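Local coordinates for protein indole-3-acetic acid-amido synthetase GH3.15 (Arabidopsis thaliana, PDB 6E1Q) that conjugates amino acids, chiefly glutamine, to the auxin precursor indole-3-butyric acid and to the herbicide 2,4-DB in an ATP-dependent reaction, at residues Thr66-Ile74 against Thr100-Pro109. Residues are numbered along the deposited sequence; the frame is centred on the assembly and turned at random.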
# COMPACT_ATOMS: atom_id res chain seq x y z
N THR A 66 11.06 -18.05 -4.58
CA THR A 66 9.91 -17.18 -4.75
C THR A 66 8.66 -17.90 -4.25
O THR A 66 8.69 -19.10 -3.95
CB THR A 66 9.70 -16.79 -6.21
OG1 THR A 66 9.50 -17.99 -6.98
CG2 THR A 66 10.88 -16.00 -6.75
N TYR A 67 7.55 -17.16 -4.18
CA TYR A 67 6.27 -17.76 -3.84
C TYR A 67 5.97 -18.95 -4.75
O TYR A 67 5.47 -19.99 -4.28
CB TYR A 67 5.14 -16.74 -3.95
CG TYR A 67 3.83 -17.30 -3.46
CD1 TYR A 67 3.54 -17.33 -2.11
CD2 TYR A 67 2.90 -17.85 -4.34
CE1 TYR A 67 2.34 -17.85 -1.64
CE2 TYR A 67 1.70 -18.38 -3.89
CZ TYR A 67 1.43 -18.37 -2.53
OH TYR A 67 0.25 -18.87 -2.04
N GLU A 68 6.29 -18.83 -6.04
CA GLU A 68 6.02 -19.92 -6.97
C GLU A 68 6.69 -21.22 -6.53
O GLU A 68 6.13 -22.30 -6.70
CB GLU A 68 6.49 -19.54 -8.37
CG GLU A 68 5.61 -18.54 -9.11
CD GLU A 68 5.55 -17.17 -8.44
OE1 GLU A 68 4.55 -16.47 -8.69
OE2 GLU A 68 6.47 -16.80 -7.69
N ASP A 69 7.90 -21.13 -5.97
CA ASP A 69 8.63 -22.36 -5.65
C ASP A 69 8.05 -23.05 -4.42
O ASP A 69 8.21 -24.26 -4.27
CB ASP A 69 10.12 -22.08 -5.40
CG ASP A 69 10.79 -21.36 -6.55
OD1 ASP A 69 10.68 -21.82 -7.72
OD2 ASP A 69 11.45 -20.33 -6.28
N ILE A 70 7.42 -22.31 -3.51
CA ILE A 70 6.95 -22.90 -2.26
C ILE A 70 5.44 -22.97 -2.17
O ILE A 70 4.91 -23.42 -1.14
CB ILE A 70 7.55 -22.17 -1.04
CG1 ILE A 70 7.32 -20.66 -1.11
CG2 ILE A 70 9.06 -22.41 -0.99
CD1 ILE A 70 6.06 -20.19 -0.45
N ARG A 71 4.71 -22.59 -3.23
CA ARG A 71 3.25 -22.60 -3.15
C ARG A 71 2.69 -23.97 -2.78
O ARG A 71 1.65 -24.06 -2.10
CB ARG A 71 2.66 -22.13 -4.48
CG ARG A 71 1.15 -22.12 -4.54
CD ARG A 71 0.68 -21.69 -5.92
NE ARG A 71 -0.78 -21.59 -5.96
CZ ARG A 71 -1.47 -21.33 -7.06
NH1 ARG A 71 -0.84 -21.14 -8.22
NH2 ARG A 71 -2.80 -21.26 -7.00
N SER A 72 3.36 -25.04 -3.22
CA SER A 72 2.82 -26.38 -2.98
C SER A 72 2.73 -26.70 -1.48
O SER A 72 1.78 -27.35 -1.04
CB SER A 72 3.68 -27.42 -3.69
OG SER A 72 4.98 -27.48 -3.12
N TYR A 73 3.73 -26.28 -0.69
CA TYR A 73 3.66 -26.45 0.76
C TYR A 73 2.42 -25.75 1.32
O TYR A 73 1.70 -26.31 2.16
CB TYR A 73 4.94 -25.93 1.43
CG TYR A 73 6.16 -26.69 0.99
CD1 TYR A 73 6.54 -27.87 1.63
CD2 TYR A 73 6.89 -26.29 -0.13
CE1 TYR A 73 7.65 -28.60 1.20
CE2 TYR A 73 8.00 -27.01 -0.56
CZ TYR A 73 8.38 -28.16 0.11
OH TYR A 73 9.48 -28.88 -0.33
N ILE A 74 2.17 -24.52 0.89
CA ILE A 74 1.01 -23.79 1.40
C ILE A 74 -0.29 -24.48 0.99
O ILE A 74 -1.22 -24.60 1.80
CB ILE A 74 1.06 -22.33 0.90
CG1 ILE A 74 2.36 -21.68 1.39
CG2 ILE A 74 -0.15 -21.52 1.44
CD1 ILE A 74 2.62 -20.31 0.78
N THR A 100 0.35 -11.10 -6.61
CA THR A 100 -0.08 -12.40 -6.90
C THR A 100 0.89 -13.42 -7.40
O THR A 100 2.02 -13.16 -7.64
CB THR A 100 -1.06 -12.28 -8.04
OG1 THR A 100 -0.36 -11.70 -9.13
CG2 THR A 100 -2.15 -11.37 -7.66
N SER A 101 0.37 -14.62 -7.48
CA SER A 101 1.03 -15.74 -8.02
C SER A 101 0.05 -16.85 -8.30
O SER A 101 -0.14 -17.71 -7.45
CB SER A 101 2.12 -16.27 -7.14
OG SER A 101 2.67 -17.41 -7.75
N GLY A 102 -0.49 -16.93 -9.48
CA GLY A 102 -0.47 -15.94 -10.53
C GLY A 102 -1.78 -16.50 -10.98
O GLY A 102 -1.83 -17.68 -11.05
N GLY A 103 -2.84 -15.77 -11.26
CA GLY A 103 -3.03 -14.35 -11.19
C GLY A 103 -3.95 -14.10 -10.01
O GLY A 103 -4.79 -13.24 -10.01
N VAL A 104 -3.77 -14.91 -8.99
CA VAL A 104 -4.54 -14.77 -7.81
C VAL A 104 -3.69 -14.32 -6.64
O VAL A 104 -2.52 -14.42 -6.65
CB VAL A 104 -5.26 -16.06 -7.51
CG1 VAL A 104 -6.25 -16.32 -8.61
CG2 VAL A 104 -4.28 -17.21 -7.42
N PRO A 105 -4.32 -13.80 -5.63
CA PRO A 105 -3.56 -13.36 -4.45
C PRO A 105 -2.75 -14.49 -3.85
O PRO A 105 -3.14 -15.66 -3.89
CB PRO A 105 -4.66 -12.86 -3.50
CG PRO A 105 -5.98 -13.28 -4.12
CD PRO A 105 -5.72 -13.35 -5.58
N LYS A 106 -1.57 -14.15 -3.36
CA LYS A 106 -0.79 -15.13 -2.62
C LYS A 106 -1.45 -15.39 -1.28
O LYS A 106 -2.04 -14.49 -0.67
CB LYS A 106 0.65 -14.63 -2.39
CG LYS A 106 1.46 -14.26 -3.63
CD LYS A 106 2.80 -13.63 -3.19
CE LYS A 106 3.72 -13.34 -4.37
NZ LYS A 106 5.12 -13.01 -3.93
N LEU A 107 -1.37 -16.63 -0.83
CA LEU A 107 -1.82 -17.04 0.50
C LEU A 107 -0.58 -17.29 1.35
O LEU A 107 0.24 -18.14 1.03
CB LEU A 107 -2.71 -18.29 0.42
CG LEU A 107 -4.00 -18.18 -0.40
CD1 LEU A 107 -4.83 -19.44 -0.24
CD2 LEU A 107 -4.83 -16.95 -0.00
N ILE A 108 -0.44 -16.52 2.42
CA ILE A 108 0.79 -16.52 3.21
C ILE A 108 0.48 -17.02 4.63
O ILE A 108 -0.35 -16.43 5.33
CB ILE A 108 1.43 -15.12 3.25
CG1 ILE A 108 1.84 -14.68 1.84
CG2 ILE A 108 2.63 -15.11 4.18
CD1 ILE A 108 2.90 -15.57 1.21
N PRO A 109 1.14 -18.08 5.09
CA PRO A 109 0.92 -18.54 6.47
C PRO A 109 1.32 -17.49 7.50
O PRO A 109 2.28 -16.75 7.30
CB PRO A 109 1.82 -19.78 6.58
CG PRO A 109 2.04 -20.22 5.16
CD PRO A 109 2.05 -18.95 4.34
O HOH W 1 7.91 -14.20 -4.15
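The phenol of Y67 takes a hydrogen bond from the backbone of L107, whose N lies 3.0 Å from Y67 OH with an N-H...O angle of 159°. The L107 carbonyl oxygen lies at the ring edge, in its plane. A water joins the backbone N of Y67 to K106 NZ, accepting from both, and K106 NZ also bonds to Y404 OH. Between the water and the L107 bond the lysine chain, extended beyond CG, passes the tyrosine in the opposite direction, over one face of its ring, with K106 CB 3.8 Å from the ring centroid in a CH-pi contact. With CG anti to the backbone N (chi1 -174°), Y67 reaches from the first turn of helix 67-78 to strand 105-111. This strand pairs antiparallel with strand 91-97 in a beta-hairpin whose connecting loop begins beside the ATP-binding residues S97 and S98, within the GH3 N-terminal domain of the ANL adenylating-enzyme clan. K106 packs near S97, and I108 near the ATP-binding E330. Around the ring, I108 CD1 lies 3.7 Å from Y67 CE1. S101 OG also approaches E68 OE1, but the very short separation is doubtful, as this part of the loop is poorly ordered and E68 has a second conformer. Further along the helix, I74 CD1 rests 3.9 Å from P109 CD, and both I74 methyls lie against the L107 carbonyl.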